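Cap5O (Staphylococcus aureus, PDB 3OJO) probably oxidises UDP-N-acetyl-mannosamine with NAD as cofactor, a step in capsular polysaccharide biosynthesis. Local coordinates at residues P92-D97 / I105-R110; P142-L147 / I155-C160. One frame throughout, in Å; residues are numbered along the deposited sequence.

How the interactions relate
Both contacts belong to the NAD-binding Rossmann domain, with centres about 18 Å apart and nearest atoms about 6 Å apart, so they do not touch. Interaction 1 is partly buried and sits where the loop after strand 86-89 meets the start of helix 106-115; cofactor hydroxyls, a water and proline and leucine carbons share the work there. Interaction 2, smaller but buried throughout, is purely apolar and lies away from the annotated sites, where helix 135-145 covers strand 156-159. Helix 135-145 connects the two: I105 and M109 of interaction 1 touch its side chains, while residues 142-147 of interaction 2 include its end.

Interaction 1 of 2, residues P92-D97 / I105-R110; sequences PTPNND and ISLVMR. With NAD (nicotinamide-adenine-dinucleotide), chain J.
L107 lies against P92 and P94 where the loop leaving strand 86-89 of the Rossmann fold passes the first turn of helix 106-115, beside the bound NAD. The tight part is on the cofactor side. CD1 of L107 reaches CD of P92 at 3.6 Å, and the same P92 CD also lies 3.5 Å from C8A of the NAD adenine, so one ring carbon touches both leucine and nucleotide. L107 gets there because its CG is turned beside the backbone N (chi1 -44°), which carries CD1 to the proline. T93, buried, serves the ribose on the nicotinamide side: its backbone N donates to NAD O3D at 2.8 Å with an angle of 161°. The hydroxyl adds a short hydrogen bond, T93 OG1 to NAD O2D at 2.5 Å, and reaches the carbonyl of T130 only weakly. With chi1 at 60° this hydroxyl faces the cofactor while the methyl is sent to the helix, where T93 CG2 meets V108 CG2 at 3.7 Å. Two neighbouring ribose hydroxyls are thus gripped by one residue, and T130, through its own N, holds NAD as well.

The far side is looser. P94, partly exposed, only grazes the leucine, its CG 4.0 Å from L107 CD1. The other leucine methyl, CD2, turns to the exposed R110 and sits over one face of its guanidinium, offset toward the rim.

Between loop and helix no direct hydrogen bond forms; farther in, near T93 and V108, a water bridges them, donating to P92 O at 2.8 Å and accepting a longer bond from V108 N at 3.3 Å.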
loop_
_atom_site.group_PDB
_atom_site.type_symbol
_atom_site.label_atom_id
_atom_site.label_comp_id
_atom_site.label_asym_id
_atom_site.label_seq_id
_atom_site.Cartn_x
_atom_site.Cartn_y
_atom_site.Cartn_z
ATOM N N PRO B 92 15.931 23.595 -3.379
ATOM C CA PRO B 92 14.650 22.943 -3.069
ATOM C C PRO B 92 13.783 22.644 -4.291
ATOM O O PRO B 92 13.946 23.234 -5.363
ATOM C CB PRO B 92 13.959 23.927 -2.109
ATOM C CG PRO B 92 14.849 25.145 -2.051
ATOM C CD PRO B 92 15.870 25.045 -3.121
ATOM N N THR B 93 12.877 21.689 -4.129
ATOM C CA THR B 93 11.910 21.315 -5.166
ATOM C C THR B 93 10.549 21.529 -4.543
ATOM O O THR B 93 10.002 20.610 -3.938
ATOM C CB THR B 93 12.153 19.925 -5.743
ATOM O OG1 THR B 93 12.053 19.001 -4.687
ATOM C CG2 THR B 93 13.494 19.812 -6.399
ATOM N N PRO B 94 10.044 22.788 -4.582
ATOM C CA PRO B 94 8.756 23.083 -3.934
ATOM C C PRO B 94 7.578 22.306 -4.521
ATOM O O PRO B 94 7.692 21.679 -5.584
ATOM C CB PRO B 94 8.606 24.601 -4.126
ATOM C CG PRO B 94 9.961 25.092 -4.520
ATOM C CD PRO B 94 10.578 23.984 -5.270
ATOM N N ASN B 95 6.464 22.281 -3.798
ATOM C CA ASN B 95 5.320 21.560 -4.335
ATOM C C ASN B 95 4.482 22.465 -5.211
ATOM O O ASN B 95 4.256 23.637 -4.885
ATOM C CB ASN B 95 4.526 20.831 -3.257
ATOM C CG ASN B 95 4.830 19.352 -3.254
ATOM O OD1 ASN B 95 5.455 18.806 -2.332
ATOM N ND2 ASN B 95 4.434 18.681 -4.321
ATOM N N ASN B 96 4.116 21.947 -6.380
ATOM C CA ASN B 96 3.318 22.665 -7.365
ATOM C C ASN B 96 1.872 22.812 -6.879
ATOM O O ASN B 96 1.356 21.922 -6.185
ATOM C CB ASN B 96 3.357 21.928 -8.707
ATOM C CG ASN B 96 4.587 22.170 -9.538
ATOM O OD1 ASN B 96 5.035 23.306 -9.731
ATOM N ND2 ASN B 96 5.067 21.112 -10.169
ATOM N N ASP B 97 1.224 23.950 -7.213
ATOM C CA ASP B 97 -0.179 24.148 -6.857
ATOM C C ASP B 97 -1.007 23.341 -7.854
ATOM O O ASP B 97 -1.378 23.828 -8.929
ATOM C CB ASP B 97 -0.568 25.633 -6.781
ATOM C CG ASP B 97 0.026 26.340 -5.574
ATOM O OD1 ASP B 97 -0.266 25.914 -4.426
ATOM O OD2 ASP B 97 0.759 27.337 -5.770
ATOM N N ILE B 105 10.500 21.546 -10.546
ATOM C CA ILE B 105 11.908 21.486 -10.973
ATOM C C ILE B 105 12.512 22.845 -11.347
ATOM O O ILE B 105 13.649 22.891 -11.816
ATOM C CB ILE B 105 12.159 20.448 -12.084
ATOM C CG1 ILE B 105 11.418 20.806 -13.394
ATOM C CG2 ILE B 105 12.041 18.990 -11.607
ATOM C CD1 ILE B 105 12.076 20.360 -14.673
ATOM N N SER B 106 11.745 23.935 -11.176
ATOM C CA SER B 106 12.143 25.308 -11.528
ATOM C C SER B 106 13.421 25.806 -10.874
ATOM O O SER B 106 14.219 26.435 -11.555
ATOM C CB SER B 106 11.003 26.280 -11.262
ATOM O OG SER B 106 9.862 25.889 -12.003
ATOM N N LEU B 107 13.630 25.529 -9.565
ATOM C CA LEU B 107 14.846 25.987 -8.876
ATOM C C LEU B 107 16.064 25.192 -9.319
ATOM O O LEU B 107 17.168 25.734 -9.367
ATOM C CB LEU B 107 14.710 26.038 -7.345
ATOM C CG LEU B 107 13.417 26.649 -6.753
ATOM C CD1 LEU B 107 13.529 26.777 -5.266
ATOM C CD2 LEU B 107 13.146 28.019 -7.281
ATOM N N VAL B 108 15.844 23.919 -9.692
ATOM C CA VAL B 108 16.862 23.010 -10.231
ATOM C C VAL B 108 17.305 23.492 -11.634
ATOM O O VAL B 108 18.476 23.418 -11.970
ATOM C CB VAL B 108 16.332 21.556 -10.276
ATOM C CG1 VAL B 108 17.404 20.599 -10.779
ATOM C CG2 VAL B 108 15.819 21.119 -8.920
ATOM N N MET B 109 16.363 23.956 -12.442
ATOM C CA MET B 109 16.639 24.449 -13.779
ATOM C C MET B 109 17.300 25.834 -13.724
ATOM O O MET B 109 18.266 26.077 -14.446
ATOM C CB MET B 109 15.393 24.376 -14.665
ATOM C CG MET B 109 14.910 22.941 -14.925
ATOM S SD MET B 109 16.192 21.813 -15.530
ATOM C CE MET B 109 15.860 20.475 -14.622
ATOM N N ARG B 110 16.859 26.694 -12.783
ATOM C CA ARG B 110 17.483 27.999 -12.534
ATOM C C ARG B 110 18.923 27.773 -12.081
ATOM O O ARG B 110 19.821 28.427 -12.601
ATOM C CB ARG B 110 16.713 28.757 -11.446
ATOM C CG ARG B 110 16.036 30.013 -11.927
ATOM C CD ARG B 110 15.076 30.569 -10.889
ATOM N NE ARG B 110 13.709 30.076 -11.084
ATOM C CZ ARG B 110 12.723 30.224 -10.203
ATOM N NH1 ARG B 110 12.943 30.834 -9.046
ATOM N NH2 ARG B 110 11.513 29.750 -10.469
HETATM P PA NAD J . 16.518 24.085 2.015
HETATM O O1A NAD J . 15.410 25.035 1.785
HETATM O O2A NAD J . 16.829 23.941 3.453
HETATM O O5B NAD J . 17.817 24.612 1.226
HETATM C C5B NAD J . 17.740 25.104 -0.086
HETATM C C4B NAD J . 18.762 26.209 -0.214
HETATM O O4B NAD J . 19.062 26.410 -1.579
HETATM C C3B NAD J . 18.281 27.545 0.368
HETATM O O3B NAD J . 19.314 28.105 1.171
HETATM C C2B NAD J . 18.116 28.410 -0.876
HETATM O O2B NAD J . 18.344 29.785 -0.644
HETATM C C1B NAD J . 19.132 27.807 -1.830
HETATM N N9A NAD J . 18.781 28.094 -3.229
HETATM C C8A NAD J . 17.513 28.093 -3.768
HETATM N N7A NAD J . 17.608 28.289 -5.102
HETATM C C5A NAD J . 18.921 28.421 -5.412
HETATM C C6A NAD J . 19.572 28.658 -6.623
HETATM N N6A NAD J . 18.835 28.781 -7.733
HETATM N N1A NAD J . 20.961 28.748 -6.645
HETATM C C2A NAD J . 21.695 28.592 -5.480
HETATM N N3A NAD J . 21.045 28.362 -4.283
HETATM C C4A NAD J . 19.680 28.278 -4.249
HETATM O O3 NAD J . 16.140 22.675 1.313
HETATM P PN NAD J . 16.802 21.270 1.720
HETATM O O1N NAD J . 16.070 20.756 2.905
HETATM O O2N NAD J . 18.280 21.405 1.750
HETATM O O5D NAD J . 16.386 20.330 0.512
HETATM C C5D NAD J . 16.491 20.754 -0.823
HETATM C C4D NAD J . 15.786 19.719 -1.693
HETATM O O4D NAD J . 16.404 18.450 -1.545
HETATM C C3D NAD J . 14.338 19.443 -1.287
HETATM O O3D NAD J . 13.386 20.429 -1.640
HETATM C C2D NAD J . 14.119 18.134 -2.004
HETATM O O2D NAD J . 14.135 18.372 -3.388
HETATM C C1D NAD J . 15.431 17.427 -1.706
HETATM N N1N NAD J . 15.219 16.608 -0.490
HETATM C C2N NAD J . 15.542 17.064 0.769
HETATM C C3N NAD J . 15.287 16.257 1.888
HETATM C C7N NAD J . 16.001 16.514 3.186
HETATM O O7N NAD J . 16.560 15.403 3.860
HETATM N N7N NAD J . 16.066 17.757 3.681
HETATM C C4N NAD J . 14.672 15.008 1.720
HETATM C C5N NAD J . 14.312 14.567 0.448
HETATM C C6N NAD J . 14.582 15.395 -0.644
HETATM O O HOH W 1 13.168 23.074 -8.030
#

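Interaction 2 of 2, residues P142-L147 / I155-C160; sequences PVIENL and IYLVHC
I144, near the end of helix 135-145, points its side chain at I155 and L157 on the strand side, and these three buried residues make the whole contact. Its chemistry is apolar. The main pair is I144 and I155, whose side chains cross obliquely. Chi1 of I144 (-86°) sets CG1 beside the backbone N and turns the CG2 methyl away from that N, toward I155, and the CG1-CD1 arm of I155 reaches out to meet it. The modelled separation of I144 CG2 and I155 CD1 is too short for two carbons, so the exact fit of this pair is doubtful, although both side chains start out toward the opposite segment. The second pair is looser: I144 CD1 stands 4.5 Å from CD2 of L157. L157 is also flanked by M136, V140 and K141 of the same helix, and I155 by F149 of the connecting loop.

Hydrogen bonds play no part between the two segments, whose nearest CA atoms, those of I144 and I155, are 8.5 Å apart. They act within the helix end and between strand 156-159 and its neighbours in the sheet. At the helix end L147 N bonds to I144 O at 3.1 Å, whereas the bonds from N146 N to P142 O and V143 O are weak. On the strand, Y156 and V158 pair through their backbones with I125 of strand 124-127, and L157 pairs with V183.

Side chains alternate here: I155 and L157 face helix 135-145, while Y156 between them meets helix 185-195. One helix packed across neighbouring parallel strands 124-127 and 156-159 is the beta-alpha-beta crossover from which Rossmann folds are built.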
loop_
_atom_site.group_PDB
_atom_site.type_symbol
_atom_site.label_atom_id
_atom_site.label_comp_id
_atom_site.label_asym_id
_atom_site.label_seq_id
_atom_site.Cartn_x
_atom_site.Cartn_y
_atom_site.Cartn_z
ATOM N N PRO B 142 18.983 17.685 -22.721
ATOM C CA PRO B 142 18.837 18.612 -23.869
ATOM C C PRO B 142 19.481 19.988 -23.711
ATOM O O PRO B 142 19.972 20.547 -24.691
ATOM C CB PRO B 142 17.327 18.764 -24.005
ATOM C CG PRO B 142 16.792 17.510 -23.438
ATOM C CD PRO B 142 17.659 17.237 -22.256
ATOM N N VAL B 143 19.468 20.533 -22.491
ATOM C CA VAL B 143 20.060 21.830 -22.162
ATOM C C VAL B 143 21.590 21.745 -22.328
ATOM O O VAL B 143 22.198 22.638 -22.924
ATOM C CB VAL B 143 19.624 22.296 -20.744
ATOM C CG1 VAL B 143 20.434 23.495 -20.261
ATOM C CG2 VAL B 143 18.133 22.616 -20.714
ATOM N N ILE B 144 22.192 20.664 -21.814
ATOM C CA ILE B 144 23.626 20.449 -21.887
ATOM C C ILE B 144 24.063 20.138 -23.316
ATOM O O ILE B 144 25.060 20.685 -23.783
ATOM C CB ILE B 144 24.084 19.403 -20.838
ATOM C CG1 ILE B 144 24.352 20.079 -19.472
ATOM C CG2 ILE B 144 25.334 18.707 -21.296
ATOM C CD1 ILE B 144 23.224 20.248 -18.598
ATOM N N GLU B 145 23.291 19.303 -24.027
ATOM C CA GLU B 145 23.579 18.942 -25.419
ATOM C C GLU B 145 23.443 20.125 -26.389
ATOM O O GLU B 145 24.076 20.128 -27.447
ATOM C CB GLU B 145 22.779 17.712 -25.856
ATOM C CG GLU B 145 23.458 16.425 -25.399
ATOM C CD GLU B 145 22.746 15.121 -25.691
ATOM O OE1 GLU B 145 21.496 15.130 -25.772
ATOM O OE2 GLU B 145 23.437 14.084 -25.825
ATOM N N ASN B 146 22.685 21.160 -25.982
ATOM C CA ASN B 146 22.501 22.405 -26.730
ATOM C C ASN B 146 23.803 23.206 -26.790
ATOM O O ASN B 146 24.001 23.988 -27.724
ATOM C CB ASN B 146 21.391 23.248 -26.128
ATOM C CG ASN B 146 20.445 23.776 -27.177
ATOM O OD1 ASN B 146 20.416 24.975 -27.485
ATOM N ND2 ASN B 146 19.686 22.875 -27.787
ATOM N N LEU B 147 24.687 23.002 -25.788
ATOM C CA LEU B 147 26.042 23.572 -25.693
ATOM C C LEU B 147 26.949 22.544 -26.378
ATOM O O LEU B 147 26.453 21.453 -26.641
ATOM C CB LEU B 147 26.445 23.696 -24.214
ATOM C CG LEU B 147 25.466 24.410 -23.281
ATOM C CD1 LEU B 147 25.886 24.278 -21.841
ATOM C CD2 LEU B 147 25.346 25.863 -23.641
ATOM N N ILE B 155 30.736 15.471 -20.586
ATOM C CA ILE B 155 30.233 15.735 -19.226
ATOM C C ILE B 155 29.426 14.568 -18.669
ATOM O O ILE B 155 28.780 13.836 -19.425
ATOM C CB ILE B 155 29.476 17.072 -19.049
ATOM C CG1 ILE B 155 28.332 17.243 -20.040
ATOM C CG2 ILE B 155 30.394 18.269 -18.959
ATOM C CD1 ILE B 155 27.036 16.795 -19.440
ATOM N N TYR B 156 29.399 14.453 -17.343
ATOM C CA TYR B 156 28.695 13.363 -16.694
ATOM C C TYR B 156 27.492 13.826 -15.904
ATOM O O TYR B 156 27.606 14.746 -15.091
ATOM C CB TYR B 156 29.661 12.488 -15.886
ATOM C CG TYR B 156 30.867 12.082 -16.706
ATOM C CD1 TYR B 156 30.756 11.135 -17.723
ATOM C CD2 TYR B 156 32.098 12.704 -16.526
ATOM C CE1 TYR B 156 31.847 10.801 -18.524
ATOM C CE2 TYR B 156 33.200 12.374 -17.316
ATOM C CZ TYR B 156 33.069 11.424 -18.318
ATOM O OH TYR B 156 34.148 11.096 -19.107
ATOM N N LEU B 157 26.326 13.232 -16.205
ATOM C CA LEU B 157 25.063 13.563 -15.565
ATOM C C LEU B 157 24.606 12.453 -14.603
ATOM O O LEU B 157 24.274 11.352 -15.044
ATOM C CB LEU B 157 23.980 13.856 -16.613
ATOM C CG LEU B 157 24.098 15.081 -17.515
ATOM C CD1 LEU B 157 22.820 15.254 -18.334
ATOM C CD2 LEU B 157 24.364 16.351 -16.717
ATOM N N VAL B 158 24.623 12.749 -13.288
ATOM C CA VAL B 158 24.234 11.838 -12.202
ATOM C C VAL B 158 23.058 12.413 -11.385
ATOM O O VAL B 158 23.086 13.584 -11.010
ATOM C CB VAL B 158 25.421 11.550 -11.233
ATOM C CG1 VAL B 158 25.029 10.558 -10.126
ATOM C CG2 VAL B 158 26.670 11.084 -11.968
ATOM N N HIS B 159 22.053 11.573 -11.082
ATOM C CA HIS B 159 21.009 11.878 -10.127
ATOM C C HIS B 159 21.314 10.982 -8.956
ATOM O O HIS B 159 21.291 9.761 -9.093
ATOM C CB HIS B 159 19.581 11.603 -10.621
ATOM C CG HIS B 159 18.528 11.845 -9.555
ATOM N ND1 HIS B 159 18.477 13.034 -8.837
ATOM C CD2 HIS B 159 17.520 11.044 -9.129
ATOM C CE1 HIS B 159 17.472 12.900 -7.990
ATOM N NE2 HIS B 159 16.858 11.727 -8.138
ATOM N N CYS B 160 21.684 11.575 -7.829
ATOM C CA CYS B 160 21.875 10.837 -6.601
ATOM C C CYS B 160 20.952 11.476 -5.556
ATOM O O CYS B 160 21.249 12.551 -5.041
ATOM C CB CYS B 160 23.325 10.806 -6.139
ATOM S SG CYS B 160 23.519 10.083 -4.491
#